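Local coordinates for protein xylanase inhibitor TL-XI (Triticum aestivum, PDB 3G7M) that inhibits xylanases noncompetitively as a small thaumatin-like protein of wheat, probably as part of plant defence against enzymes that degrade xylan, at residues V17-A22 / G44-W49. The protein carries 4 engineered substitutions. Sequence-based numbering, arbitrary orientation.
Sequences VALVLA and GSQYIW. Engineered in segment 17-22: A22 (natural residue His).
A18 and Y47 form the hydrogen-bonded pair of an antiparallel ladder, a compact example of how the end of a strand passes into a turn without losing its neighbour. A18 N donates to Y47 O at 2.9 Å, and Y47 N returns the bond to A18 O. From L19 to A22, an engineered alanine, the chain makes a type I beta turn, yet V20 N still reaches S45 O (3.1 Å), approaching from above the carbonyl plane.

V20 shows how the turn meets the strand. Its CB lies 4.2 Å from Y47 CE2. From there CG1, set anti to the carbonyl carbon (chi1 -65°), comes over one face of the Y47 ring, 3.9 Å from the centroid, in a CH-pi contact offset toward the rim; CG2 rests in van der Waals contact against S45 OG at 3.5 Å, an oxygen that CG1 also touches. On the sheet face away from A18 and Y47, V17 CG2 packs beside I48 CG1, and L19 CG beside Q46 CG.

In this thaumatin-like fold the two strands are neighbours in a six-stranded antiparallel sheet: the V17 backbone hydrogen-bonds to G26, and those of Q46 and I48 to V89 and A87 of strand 86-91. V17 and I48 face strand 3-7 of the second sheet, joining the two layers.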
ATOM      1  N   VAL A  17       0.678  -3.780  -4.814  1.00 15.94           N
ATOM      2  CA  VAL A  17      -0.329  -2.916  -5.333  1.00 15.88           C
ATOM      3  C   VAL A  17      -1.257  -3.778  -6.184  1.00 16.32           C
ATOM      4  O   VAL A  17      -0.810  -4.500  -7.078  1.00 16.26           O
ATOM      5  CB  VAL A  17       0.301  -1.752  -6.144  1.00 15.96           C
ATOM      6  CG1 VAL A  17      -0.773  -0.772  -6.666  1.00 16.12           C
ATOM      7  CG2 VAL A  17       1.319  -1.016  -5.311  1.00 15.12           C
ATOM      8  N   ALA A  18      -2.556  -3.700  -5.883  1.00 17.15           N
ATOM      9  CA  ALA A  18      -3.621  -4.297  -6.713  1.00 17.37           C
ATOM     10  C   ALA A  18      -4.834  -3.355  -6.856  1.00 17.30           C
ATOM     11  O   ALA A  18      -5.303  -2.833  -5.866  1.00 17.40           O
ATOM     12  CB  ALA A  18      -4.048  -5.669  -6.150  1.00 16.95           C
ATOM     13  N   LEU A  19      -5.329  -3.145  -8.083  1.00 17.77           N
ATOM     14  CA  LEU A  19      -6.587  -2.419  -8.327  1.00 17.75           C
ATOM     15  C   LEU A  19      -7.786  -3.157  -7.724  1.00 18.31           C
ATOM     16  O   LEU A  19      -7.797  -4.388  -7.639  1.00 19.22           O
ATOM     17  CB  LEU A  19      -6.803  -2.260  -9.819  1.00 17.61           C
ATOM     18  CG  LEU A  19      -5.937  -1.251 -10.602  1.00 17.11           C
ATOM     19  CD1 LEU A  19      -4.606  -1.847 -10.946  1.00 15.69           C
ATOM     20  CD2 LEU A  19      -6.610  -0.865 -11.900  1.00 19.05           C
ATOM     21  N   VAL A  20      -8.808  -2.412  -7.318  1.00 18.73           N
ATOM     22  CA  VAL A  20      -9.875  -2.976  -6.465  1.00 18.92           C
ATOM     23  C   VAL A  20     -10.682  -4.071  -7.118  1.00 18.93           C
ATOM     24  O   VAL A  20     -11.187  -4.969  -6.416  1.00 19.10           O
ATOM     25  CB  VAL A  20     -10.861  -1.910  -5.894  1.00 18.83           C
ATOM     26  CG1 VAL A  20     -10.145  -0.949  -4.942  1.00 18.30           C
ATOM     27  CG2 VAL A  20     -11.564  -1.173  -7.021  1.00 19.63           C
ATOM     28  N   LEU A  21     -10.805  -4.000  -8.444  1.00 18.76           N
ATOM     29  CA  LEU A  21     -11.700  -4.914  -9.144  1.00 19.01           C
ATOM     30  C   LEU A  21     -11.036  -5.961 -10.037  1.00 19.16           C
ATOM     31  O   LEU A  21     -11.720  -6.691 -10.768  1.00 18.85           O
ATOM     32  CB  LEU A  21     -12.762  -4.129  -9.912  1.00 18.98           C
ATOM     33  CG  LEU A  21     -13.613  -3.161  -9.083  1.00 18.08           C
ATOM     34  CD1 LEU A  21     -14.612  -2.502  -9.988  1.00 19.30           C
ATOM     35  CD2 LEU A  21     -14.305  -3.847  -7.915  1.00 16.80           C
ATOM     36  N   ALA A  22      -9.703  -6.042  -9.949  1.00 19.79           N
ATOM     37  CA  ALA A  22      -8.888  -6.912 -10.815  1.00 19.97           C
ATOM     38  C   ALA A  22      -8.460  -8.148 -10.051  1.00 19.98           C
ATOM     39  O   ALA A  22      -8.254  -8.078  -8.828  1.00 20.06           O
ATOM     40  CB  ALA A  22      -7.664  -6.150 -11.323  1.00 20.41           C
ATOM     41  N   GLY A  44      -9.423   5.095 -11.666  1.00 19.76           N
ATOM     42  CA  GLY A  44      -9.449   3.848 -10.919  1.00 20.05           C
ATOM     43  C   GLY A  44      -8.942   3.966  -9.496  1.00 20.68           C
ATOM     44  O   GLY A  44      -8.414   5.006  -9.076  1.00 20.57           O
ATOM     45  N   SER A  45      -9.094   2.887  -8.742  1.00 21.03           N
ATOM     46  CA  SER A  45      -8.550   2.839  -7.386  1.00 21.55           C
ATOM     47  C   SER A  45      -7.718   1.574  -7.179  1.00 21.36           C
ATOM     48  O   SER A  45      -7.949   0.544  -7.840  1.00 21.52           O
ATOM     49  CB  SER A  45      -9.657   2.984  -6.316  1.00 21.55           C
ATOM     50  OG  SER A  45     -10.817   2.233  -6.667  1.00 23.98           O
ATOM     51  N   GLN A  46      -6.742   1.669  -6.271  1.00 21.05           N
ATOM     52  CA  GLN A  46      -5.779   0.608  -6.059  1.00 20.41           C
ATOM     53  C   GLN A  46      -5.660   0.361  -4.572  1.00 19.65           C
ATOM     54  O   GLN A  46      -5.748   1.304  -3.779  1.00 19.19           O
ATOM     55  CB  GLN A  46      -4.418   1.026  -6.605  1.00 20.78           C
ATOM     56  CG  GLN A  46      -4.406   1.427  -8.060  1.00 24.34           C
ATOM     57  CD  GLN A  46      -3.232   2.339  -8.401  1.00 29.82           C
ATOM     58  OE1 GLN A  46      -3.037   3.382  -7.765  1.00 31.85           O
ATOM     59  NE2 GLN A  46      -2.446   1.953  -9.420  1.00 30.10           N
ATOM     60  N   TYR A  47      -5.466  -0.905  -4.196  1.00 19.13           N
ATOM     61  CA  TYR A  47      -5.150  -1.269  -2.820  1.00 18.74           C
ATOM     62  C   TYR A  47      -3.648  -1.296  -2.760  1.00 19.06           C
ATOM     63  O   TYR A  47      -2.994  -1.766  -3.725  1.00 19.83           O
ATOM     64  CB  TYR A  47      -5.691  -2.662  -2.448  1.00 18.47           C
ATOM     65  CG  TYR A  47      -7.170  -2.720  -2.143  1.00 18.29           C
ATOM     66  CD1 TYR A  47      -7.735  -1.819  -1.233  1.00 18.43           C
ATOM     67  CD2 TYR A  47      -7.996  -3.692  -2.751  1.00 18.29           C
ATOM     68  CE1 TYR A  47      -9.087  -1.870  -0.941  1.00 20.40           C
ATOM     69  CE2 TYR A  47      -9.358  -3.759  -2.474  1.00 20.28           C
ATOM     70  CZ  TYR A  47      -9.911  -2.847  -1.570  1.00 21.88           C
ATOM     71  OH  TYR A  47     -11.286  -2.899  -1.311  1.00 22.15           O
ATOM     72  N   ILE A  48      -3.098  -0.818  -1.629  1.00 18.70           N
ATOM     73  CA  ILE A  48      -1.659  -0.812  -1.430  1.00 18.26           C
ATOM     74  C   ILE A  48      -1.429  -1.319  -0.032  1.00 18.44           C
ATOM     75  O   ILE A  48      -1.987  -0.783   0.930  1.00 19.08           O
ATOM     76  CB  ILE A  48      -1.084   0.639  -1.604  1.00 18.34           C
ATOM     77  CG1 ILE A  48      -1.275   1.099  -3.046  1.00 17.76           C
ATOM     78  CG2 ILE A  48       0.397   0.742  -1.173  1.00 18.18           C
ATOM     79  CD1 ILE A  48      -1.064   2.547  -3.262  1.00 19.66           C
ATOM     80  N   TRP A  49      -0.612  -2.356   0.089  1.00 18.70           N
ATOM     81  CA  TRP A  49      -0.231  -2.881   1.400  1.00 18.65           C
ATOM     82  C   TRP A  49       1.166  -3.461   1.385  1.00 18.80           C
ATOM     83  O   TRP A  49       1.653  -3.853   0.338  1.00 18.95           O
ATOM     84  CB  TRP A  49      -1.234  -3.956   1.872  1.00 18.90           C
ATOM     85  CG  TRP A  49      -1.164  -5.239   1.109  1.00 17.27           C
ATOM     86  CD1 TRP A  49      -0.456  -6.336   1.442  1.00 16.52           C
ATOM     87  CD2 TRP A  49      -1.853  -5.551  -0.106  1.00 16.91           C
ATOM     88  NE1 TRP A  49      -0.644  -7.326   0.509  1.00 17.21           N
ATOM     89  CE2 TRP A  49      -1.498  -6.872  -0.456  1.00 16.23           C
ATOM     90  CE3 TRP A  49      -2.737  -4.843  -0.932  1.00 15.76           C
ATOM     91  CZ2 TRP A  49      -1.977  -7.500  -1.602  1.00 13.99           C
ATOM     92  CZ3 TRP A  49      -3.211  -5.465  -2.071  1.00 14.40           C
ATOM     93  CH2 TRP A  49      -2.828  -6.782  -2.394  1.00 14.37           C
TER